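Local coordinates for aromatic amino acid aminotransferase I (Candida albicans WO-1, PDB 6HNU), which probably transfers the amino group of aromatic amino acids to 2-oxoglutarate, giving aromatic oxo-acids and glutamate, with pyridoxal 5'-phosphate as cofactor, at residues G45-S50 against S102-S107; V135-G140 against V329-G334. One frame throughout, in Å; residues are numbered along the deposited sequence.

Contact 1. Residues G45-S50 against S102-S107; sequences GGLPLS and SLQYGS. With PLP (pyridoxal-5'-phosphate), chain D; PHE (phenylalanine), chain E.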
# COMPACT_ATOMS: atom_id res chain seq x y z
N GLY B 45 2.88 24.82 0.66
CA GLY B 45 2.87 23.38 0.35
C GLY B 45 4.11 22.63 0.81
O GLY B 45 4.96 23.22 1.54
N GLY B 46 4.21 21.35 0.41
CA GLY B 46 5.29 20.43 0.85
C GLY B 46 5.84 19.58 -0.30
O GLY B 46 6.50 18.56 0.00
N LEU B 47 5.61 19.98 -1.55
CA LEU B 47 5.96 19.13 -2.73
C LEU B 47 7.44 19.29 -3.03
O LEU B 47 7.93 20.40 -3.14
CB LEU B 47 5.16 19.56 -3.95
CG LEU B 47 3.70 19.16 -4.01
CD1 LEU B 47 3.17 19.38 -5.43
CD2 LEU B 47 3.47 17.72 -3.56
N PRO B 48 8.18 18.19 -3.27
CA PRO B 48 9.56 18.31 -3.71
C PRO B 48 9.46 18.73 -5.18
O PRO B 48 8.38 18.68 -5.77
CB PRO B 48 10.13 16.92 -3.48
CG PRO B 48 8.94 16.03 -3.79
CD PRO B 48 7.74 16.79 -3.26
N LEU B 49 10.58 19.16 -5.74
CA LEU B 49 10.64 19.65 -7.13
C LEU B 49 11.04 18.43 -7.97
O LEU B 49 11.91 17.63 -7.50
CB LEU B 49 11.56 20.88 -7.25
CG LEU B 49 12.89 20.94 -6.45
CD1 LEU B 49 12.74 20.80 -4.93
CD2 LEU B 49 13.90 19.93 -6.97
N SER B 50 10.42 18.25 -9.13
CA SER B 50 10.72 17.11 -10.04
C SER B 50 12.17 17.21 -10.56
O SER B 50 12.71 16.18 -10.99
CB SER B 50 9.69 16.99 -11.13
OG SER B 50 9.93 17.92 -12.19
N SER B 102 4.19 11.28 -12.77
CA SER B 102 3.88 9.95 -12.17
C SER B 102 4.74 9.68 -10.91
O SER B 102 4.31 8.90 -10.06
CB SER B 102 3.99 8.82 -13.20
OG SER B 102 5.16 8.95 -14.00
N LEU B 103 5.93 10.28 -10.78
CA LEU B 103 6.84 10.11 -9.61
C LEU B 103 6.66 11.26 -8.59
O LEU B 103 7.32 11.25 -7.53
CB LEU B 103 8.30 10.01 -10.10
CG LEU B 103 8.63 8.77 -10.92
CD1 LEU B 103 10.13 8.72 -11.17
CD2 LEU B 103 8.16 7.49 -10.20
N GLN B 104 5.76 12.21 -8.88
CA GLN B 104 5.35 13.27 -7.93
C GLN B 104 4.18 12.76 -7.08
O GLN B 104 3.41 11.93 -7.57
CB GLN B 104 4.95 14.53 -8.71
CG GLN B 104 4.61 15.74 -7.83
CD GLN B 104 5.70 16.08 -6.84
OE1 GLN B 104 5.80 15.49 -5.76
NE2 GLN B 104 6.56 17.03 -7.20
N TYR B 105 3.97 13.28 -5.88
CA TYR B 105 2.68 13.06 -5.18
C TYR B 105 1.55 13.51 -6.12
O TYR B 105 1.73 14.48 -6.88
CB TYR B 105 2.62 13.84 -3.88
CG TYR B 105 3.57 13.40 -2.80
CD1 TYR B 105 3.32 12.27 -2.04
CD2 TYR B 105 4.72 14.13 -2.53
CE1 TYR B 105 4.14 11.91 -1.00
CE2 TYR B 105 5.59 13.74 -1.52
CZ TYR B 105 5.29 12.63 -0.75
OH TYR B 105 6.13 12.26 0.24
N GLY B 106 0.41 12.84 -6.09
CA GLY B 106 -0.76 13.32 -6.83
C GLY B 106 -2.07 12.89 -6.21
O GLY B 106 -2.05 12.38 -5.07
N SER B 107 -3.18 13.06 -6.94
CA SER B 107 -4.55 12.72 -6.48
C SER B 107 -4.57 11.24 -6.08
O SER B 107 -4.06 10.38 -6.87
CB SER B 107 -5.58 12.99 -7.54
OG SER B 107 -6.84 12.44 -7.15
N1 PLP D . 5.72 11.84 7.29
C2 PLP D . 5.82 13.16 7.39
C2A PLP D . 6.01 13.76 8.73
C3 PLP D . 5.74 13.99 6.25
O3 PLP D . 5.82 15.34 6.41
C4 PLP D . 5.53 13.39 4.99
C4A PLP D . 5.42 14.24 3.80
C5 PLP D . 5.43 12.00 4.91
C6 PLP D . 5.48 11.28 6.08
C5A PLP D . 5.20 11.30 3.61
O4P PLP D . 5.97 10.07 3.50
P PLP D . 5.87 9.04 2.27
O1P PLP D . 4.51 8.36 2.41
O2P PLP D . 7.08 8.19 2.52
O3P PLP D . 5.98 9.89 1.00
N PHE E . 4.29 15.04 3.42
CA PHE E . 3.61 15.54 2.18
C PHE E . 3.08 16.96 2.44
O PHE E . 1.94 17.30 2.08
CB PHE E . 2.54 14.53 1.74
CG PHE E . 1.51 15.05 0.77
CD1 PHE E . 1.89 15.76 -0.36
CD2 PHE E . 0.16 14.85 1.00
CE1 PHE E . 0.94 16.24 -1.25
CE2 PHE E . -0.79 15.32 0.10
CZ PHE E . -0.40 16.01 -1.02
OXT PHE E . 3.77 17.81 3.02
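The Tyr105 ring meets Pro48 at its edge and Leu47 obliquely. CD of Pro48 lies near the ring plane, 4.1 Å from CD2 of Tyr105. One ring face carries the bound phenylalanine, whose CD1 is 3.8 Å from CG of Tyr105 and offset toward the rim. At another part of the edge is the cofactor phosphate. Tyr105 OH donates a very short hydrogen bond to O3P of the pyridoxal phosphate, 2.5 Å long. The same hydroxyl is hydrogen-bonded to Lys300 of the second subunit. Leu47 sends its CD2 branch to both aromatic rings. It lies 3.9 Å from CD2 of Tyr105 and 3.7 Å from CE1 of the phenylalanine ligand.

The Gln104 amide ties the two loops together. Its CG is anti to the backbone N (chi1 -175°), and the chain then bends at chi2 (53°). This brings OE1 back to the backbone N of Tyr105. NE2 of Gln104 donates to O of Pro48 at 2.8 Å, with that oxygen close to the amide plane. OE1 of Gln104 accepts from N of Tyr105 at 2.9 Å, on a lone pair in the carbonyl plane. One bond on each polar atom of the amide limits its rotation. The OE1 side also packs on the proline ring, 3.4 Å from Pro48 CD. Pro304 of the second subunit packs on Pro48, Gln104 and Tyr105. The arrangement is that of a PLP-dependent aminotransferase active site at the dimer interface, where one subunit lends a tyrosine to the cofactor phosphate bound by the other.

Contact 2. Residues V135-G140 against V329-G334; sequences VIVSVG and VQNPSG. With PLP (pyridoxal-5'-phosphate), chain I.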
# COMPACT_ATOMS: atom_id res chain seq x y z
N VAL B 135 -14.37 4.57 -10.83
CA VAL B 135 -13.22 3.71 -10.49
C VAL B 135 -12.19 4.57 -9.77
O VAL B 135 -11.98 5.74 -10.15
CB VAL B 135 -12.66 3.06 -11.76
CG1 VAL B 135 -13.70 2.17 -12.41
CG2 VAL B 135 -12.18 4.08 -12.75
N ILE B 136 -11.55 3.99 -8.77
CA ILE B 136 -10.36 4.54 -8.08
C ILE B 136 -9.28 3.46 -8.10
O ILE B 136 -9.60 2.27 -8.25
CB ILE B 136 -10.72 5.01 -6.65
CG1 ILE B 136 -11.26 3.87 -5.78
CG2 ILE B 136 -11.70 6.18 -6.74
CD1 ILE B 136 -11.38 4.19 -4.29
N VAL B 137 -8.05 3.87 -7.99
CA VAL B 137 -6.91 2.93 -7.95
C VAL B 137 -6.84 2.27 -6.57
O VAL B 137 -7.31 2.84 -5.54
CB VAL B 137 -5.61 3.63 -8.37
CG1 VAL B 137 -5.72 4.09 -9.79
CG2 VAL B 137 -5.23 4.76 -7.41
N SER B 138 -6.29 1.07 -6.58
CA SER B 138 -5.85 0.32 -5.38
C SER B 138 -4.43 -0.15 -5.62
O SER B 138 -3.94 -0.07 -6.77
CB SER B 138 -6.75 -0.85 -5.13
OG SER B 138 -6.46 -1.89 -6.05
N VAL B 139 -3.78 -0.67 -4.58
CA VAL B 139 -2.46 -1.35 -4.76
C VAL B 139 -2.68 -2.86 -4.77
O VAL B 139 -1.73 -3.63 -4.42
CB VAL B 139 -1.45 -0.85 -3.71
CG1 VAL B 139 -1.23 0.64 -3.88
CG2 VAL B 139 -1.87 -1.13 -2.29
N GLY B 140 -3.82 -3.28 -5.29
CA GLY B 140 -4.21 -4.69 -5.39
C GLY B 140 -5.38 -5.03 -4.51
O GLY B 140 -5.76 -4.22 -3.64
N VAL B 329 -2.32 3.92 2.21
CA VAL B 329 -1.33 3.54 1.16
C VAL B 329 -0.89 4.73 0.31
O VAL B 329 0.16 4.59 -0.34
CB VAL B 329 -1.81 2.37 0.29
CG1 VAL B 329 -1.90 1.12 1.13
CG2 VAL B 329 -3.13 2.66 -0.40
N GLN B 330 -1.68 5.81 0.27
CA GLN B 330 -1.40 7.08 -0.43
C GLN B 330 -1.70 6.93 -1.93
O GLN B 330 -2.66 7.58 -2.45
CB GLN B 330 0.01 7.50 -0.04
CG GLN B 330 0.15 8.99 0.20
CD GLN B 330 0.36 9.71 -1.10
OE1 GLN B 330 0.95 9.17 -2.04
NE2 GLN B 330 -0.15 10.93 -1.18
N ASN B 331 -0.98 6.04 -2.62
CA ASN B 331 -1.13 5.85 -4.08
C ASN B 331 -0.32 4.65 -4.48
O ASN B 331 0.61 4.32 -3.78
CB ASN B 331 -0.64 7.07 -4.86
CG ASN B 331 -1.80 7.92 -5.34
OD1 ASN B 331 -2.84 7.37 -5.72
ND2 ASN B 331 -1.61 9.24 -5.36
N PRO B 332 -0.64 3.97 -5.60
CA PRO B 332 0.25 2.96 -6.14
C PRO B 332 1.58 3.57 -6.56
O PRO B 332 1.63 4.81 -6.81
CB PRO B 332 -0.48 2.48 -7.41
CG PRO B 332 -1.91 2.87 -7.18
CD PRO B 332 -1.82 4.18 -6.45
N SER B 333 2.60 2.72 -6.69
CA SER B 333 3.88 3.05 -7.34
C SER B 333 3.62 3.81 -8.66
O SER B 333 2.86 3.29 -9.55
CB SER B 333 4.68 1.83 -7.65
OG SER B 333 5.77 2.15 -8.52
N GLY B 334 4.31 4.93 -8.82
CA GLY B 334 4.25 5.75 -10.04
C GLY B 334 4.86 4.95 -11.18
O GLY B 334 4.45 5.10 -12.33
N1 PLP I . -8.31 -12.01 -3.44
C2 PLP I . -8.38 -13.33 -3.62
C2A PLP I . -9.67 -14.02 -3.35
C3 PLP I . -7.28 -14.07 -4.04
O3 PLP I . -7.40 -15.43 -4.13
C4 PLP I . -6.06 -13.40 -4.27
C4A PLP I . -4.88 -14.15 -4.68
C5 PLP I . -6.01 -12.00 -4.11
C6 PLP I . -7.15 -11.37 -3.68
C5A PLP I . -4.73 -11.23 -4.26
O4P PLP I . -4.93 -10.04 -5.08
P PLP I . -3.85 -8.96 -5.32
O1P PLP I . -4.55 -8.08 -6.33
O2P PLP I . -2.60 -9.70 -5.87
O3P PLP I . -3.56 -8.28 -3.98
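Val139 and Pro332 bring the two backbones closest, with CA of Val139 5.3 Å from CA of Pro332. No hydrogen bond joins the segments. Residues 135-138 end the strand 133-138, an outermost strand, within this chain, of the mixed sheet in the large domain of this fold-type I PLP enzyme. The chain then leaves the sheet, and Gly140 takes the N-cap position of helix 141-152. Residues 329-334 are the loop between helices 315-327 and 334-377, with Ser333 as the N-cap of the second. Gly140 has a positive phi (112°), in a backbone shape that suits glycine. Its CA lies close to the cofactor phosphate, 3.5 Å from O1P of the pyridoxal phosphate.

The side-chain contact is mainly apolar and buried. Two valines meet the Pro332 ring from different sides. CG2 of Val137 meets it at the CG-CD edge, 3.6 Å from CD of Pro332, and also approaches OD1 of Asn331. The amide nitrogen of Asn331 is hydrogen-bonded to O of Ser107. CG1 of Val139 lies over a face of the Pro332 ring, 3.6 Å from its CA. The two methyls of Val139 have different partners. With CG1 anti to the carbonyl carbon (chi1 -61°), it reaches Pro332, while CG2 meets CG1 of Val329 tip to tip at 4.1 Å. Val329 also packs on Val329 of the second subunit, so this layer reaches the dimer interface. Ser138 points away from the loop and forms an ST turn: its OG accepts from N of Gly140 at 3.1 Å, with an N-H...O angle of 151°.

How the contacts relate
Contact 1 is partly buried, and its centre lies about 31 Å from the centre of the chain. Contact 2 is buried, and its centre lies about 16 Å from the centre of the chain. Contact 1 joins two loops by an amide hydrogen bond and ring packing, whereas contact 2 sets a strand end against an interhelical loop mainly through apolar side chains, with no hydrogen bond across. Both reach the second subunit, but each faces a different cofactor. Tyr105 serves the phosphate bound by the other subunit; Gly140 lines the pocket of its own. The contact centres are about 15 Å apart, and 102-107 touches 329-334 directly, with Gln330 packed on Tyr105.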